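PDB 4ZY8: protein LST4 from Kluyveromyces lactis, which is probably required for Golgi-to-plasma-membrane protein trafficking and amino acid uptake, and is represented here by its longin domain. Local coordinates for residues 82-87 with 123-128. Sequence-based numbering, arbitrary orientation.
Sequences FTRIFY and QCENTL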
loop_
_atom_site.group_PDB
_atom_site.type_symbol
_atom_site.label_atom_id
_atom_site.label_comp_id
_atom_site.label_asym_id
_atom_site.label_seq_id
_atom_site.Cartn_x
_atom_site.Cartn_y
_atom_site.Cartn_z
ATOM N N PHE A 82 -0.763 6.886 2.237
ATOM C CA PHE A 82 -0.059 6.089 3.234
ATOM C C PHE A 82 0.362 4.739 2.667
ATOM O O PHE A 82 -0.407 4.053 1.996
ATOM C CB PHE A 82 -0.867 5.940 4.540
ATOM C CG PHE A 82 -2.231 5.275 4.406
ATOM C CD1 PHE A 82 -2.401 3.938 4.735
ATOM C CD2 PHE A 82 -3.347 6.004 4.031
ATOM C CE1 PHE A 82 -3.660 3.326 4.662
ATOM C CE2 PHE A 82 -4.617 5.408 3.957
ATOM C CZ PHE A 82 -4.767 4.067 4.279
ATOM N N THR A 83 1.615 4.396 2.931
ATOM C CA THR A 83 2.274 3.262 2.298
ATOM C C THR A 83 2.942 2.322 3.294
ATOM O O THR A 83 3.744 2.749 4.113
ATOM C CB THR A 83 3.378 3.752 1.309
ATOM O OG1 THR A 83 2.779 4.490 0.249
ATOM C CG2 THR A 83 4.149 2.566 0.710
ATOM N N ARG A 84 2.631 1.040 3.187
ATOM C CA ARG A 84 3.391 -0.008 3.858
ATOM C C ARG A 84 4.357 -0.603 2.850
ATOM O O ARG A 84 3.933 -1.131 1.819
ATOM C CB ARG A 84 2.458 -1.091 4.406
ATOM C CG ARG A 84 3.118 -2.448 4.742
ATOM C CD ARG A 84 4.076 -2.376 5.943
ATOM N NE ARG A 84 3.443 -1.793 7.141
ATOM C CZ ARG A 84 2.885 -2.472 8.141
ATOM N NH1 ARG A 84 2.844 -3.804 8.133
ATOM N NH2 ARG A 84 2.362 -1.799 9.163
ATOM N N ILE A 85 5.651 -0.552 3.136
ATOM C CA ILE A 85 6.603 -1.107 2.189
ATOM C C ILE A 85 7.437 -2.152 2.940
ATOM O O ILE A 85 7.780 -1.954 4.091
ATOM C CB ILE A 85 7.451 0.022 1.534
ATOM C CG1 ILE A 85 8.279 -0.483 0.362
ATOM C CG2 ILE A 85 8.283 0.793 2.555
ATOM C CD1 ILE A 85 8.730 0.656 -0.531
ATOM N N PHE A 86 7.661 -3.308 2.329
ATOM C CA PHE A 86 8.351 -4.413 2.994
ATOM C C PHE A 86 9.129 -5.261 2.008
ATOM O O PHE A 86 8.899 -5.186 0.803
ATOM C CB PHE A 86 7.366 -5.304 3.760
ATOM C CG PHE A 86 6.248 -5.852 2.911
ATOM C CD1 PHE A 86 5.111 -5.099 2.679
ATOM C CD2 PHE A 86 6.324 -7.129 2.379
ATOM C CE1 PHE A 86 4.072 -5.595 1.896
ATOM C CE2 PHE A 86 5.294 -7.637 1.601
ATOM C CZ PHE A 86 4.160 -6.859 1.358
ATOM N N TYR A 87 10.018 -6.084 2.520
ATOM C CA TYR A 87 10.826 -6.971 1.718
ATOM C C TYR A 87 10.293 -8.395 1.730
ATOM O O TYR A 87 9.746 -8.825 2.707
ATOM C CB TYR A 87 12.258 -6.960 2.237
ATOM C CG TYR A 87 12.960 -5.649 2.075
ATOM C CD1 TYR A 87 12.864 -4.676 3.033
ATOM C CD2 TYR A 87 13.719 -5.387 0.961
ATOM C CE1 TYR A 87 13.487 -3.482 2.884
ATOM C CE2 TYR A 87 14.356 -4.192 0.806
ATOM C CZ TYR A 87 14.236 -3.238 1.774
ATOM O OH TYR A 87 14.864 -2.053 1.635
ATOM N N GLN A 123 -1.567 -7.645 8.588
ATOM C CA GLN A 123 -2.261 -8.813 8.035
ATOM C C GLN A 123 -2.117 -8.804 6.500
ATOM O O GLN A 123 -1.820 -9.832 5.899
ATOM C CB GLN A 123 -3.755 -8.813 8.402
ATOM C CG GLN A 123 -4.087 -8.582 9.880
ATOM C CD GLN A 123 -5.597 -8.695 10.151
ATOM O OE1 GLN A 123 -6.422 -8.495 9.251
ATOM N NE2 GLN A 123 -5.954 -8.918 11.397
ATOM N N CYS A 124 -2.292 -7.633 5.883
ATOM C CA CYS A 124 -2.132 -7.518 4.410
ATOM C C CYS A 124 -0.736 -7.936 3.953
ATOM O O CYS A 124 -0.581 -8.666 2.957
ATOM C CB CYS A 124 -2.418 -6.094 3.948
ATOM S SG CYS A 124 -4.161 -5.593 4.194
ATOM N N GLU A 125 0.276 -7.471 4.682
ATOM C CA GLU A 125 1.660 -7.858 4.426
ATOM C C GLU A 125 1.833 -9.378 4.573
ATOM O O GLU A 125 2.409 -9.998 3.693
ATOM C CB GLU A 125 2.626 -7.095 5.355
ATOM C CG GLU A 125 4.077 -7.552 5.267
ATOM C CD GLU A 125 4.994 -6.797 6.241
ATOM O OE1 GLU A 125 4.720 -5.616 6.539
ATOM O OE2 GLU A 125 5.980 -7.399 6.720
ATOM N N ASN A 126 1.330 -9.982 5.658
ATOM C CA ASN A 126 1.371 -11.454 5.807
ATOM C C ASN A 126 0.731 -12.192 4.637
ATOM O O ASN A 126 1.184 -13.264 4.240
ATOM C CB ASN A 126 0.600 -11.951 7.059
ATOM C CG ASN A 126 1.247 -11.531 8.365
ATOM O OD1 ASN A 126 2.443 -11.239 8.412
ATOM N ND2 ASN A 126 0.460 -11.562 9.452
ATOM N N THR A 127 -0.364 -11.634 4.125
ATOM C CA THR A 127 -1.139 -12.309 3.081
ATOM C C THR A 127 -0.364 -12.385 1.754
ATOM O O THR A 127 -0.289 -13.443 1.102
ATOM C CB THR A 127 -2.490 -11.604 2.881
ATOM O OG1 THR A 127 -3.264 -11.727 4.083
ATOM C CG2 THR A 127 -3.279 -12.244 1.720
ATOM N N LEU A 128 0.213 -11.261 1.370
ATOM C CA LEU A 128 0.997 -11.186 0.139
ATOM C C LEU A 128 2.273 -12.042 0.253
ATOM O O LEU A 128 2.690 -12.679 -0.715
ATOM C CB LEU A 128 1.335 -9.741 -0.185
ATOM C CG LEU A 128 0.136 -8.837 -0.512
ATOM C CD1 LEU A 128 0.577 -7.413 -0.841
ATOM C CD2 LEU A 128 -0.759 -9.400 -1.630
#
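Glu125 lays its aliphatic chain over one face of the Phe86 ring. Its CG stands 3.5 Å from the ring centroid and only 8° off the ring normal, a CH-pi contact. The carboxylate of Glu125 continues past the ring toward Phe86 CB, and its plane is turned just 9° from that of the ring. At the ring edge, Leu128 CD1 meets Phe86 CZ at 4.2 Å. Phe86 CG sits between its backbone N and carbonyl carbon, which, with the turn about CB-CG, presents a ring face to Glu125. Glu125 CG lies anti to N (chi1 173°). The chain runs on extended from there, which carries it across the ring and brings OE1 to Arg84.

There Arg84 NH1 donates to Glu125 OE1 at 3.1 Å, a salt bridge. The two flat groups are nearly perpendicular. NH1 meets OE1 on its anti side, clearly out of the carboxylate plane, and the bond is moderately bent. Arg84 CD also lies close to Glu125 OE1, at 3.4 Å. The guanidinium has further acidic partners: NE pairs with Asp69 on strand 68-74, and NH1 also with Asp122 on helix 114-134.

The contact sets helix 114-134 against one face of the antiparallel sheet of the longin domain. Leu128 also touches Ile98 on strand 95-103 and Val155 on helix 150-166. With an alanine here instead of Phe86, Glu125 CG would probably lose the ring face it packs on and Leu128 CD1 its edge contact, leaving the carboxylate freer to swing from Arg84.

Three acidic side chains thus pair with one buried arginine, whose positive charge probably helps keep them ionised. Glu125 serves both chemistries: its methylenes pack on the aromatic ring, while its carboxylate pairs with the arginine and ties helix to strand.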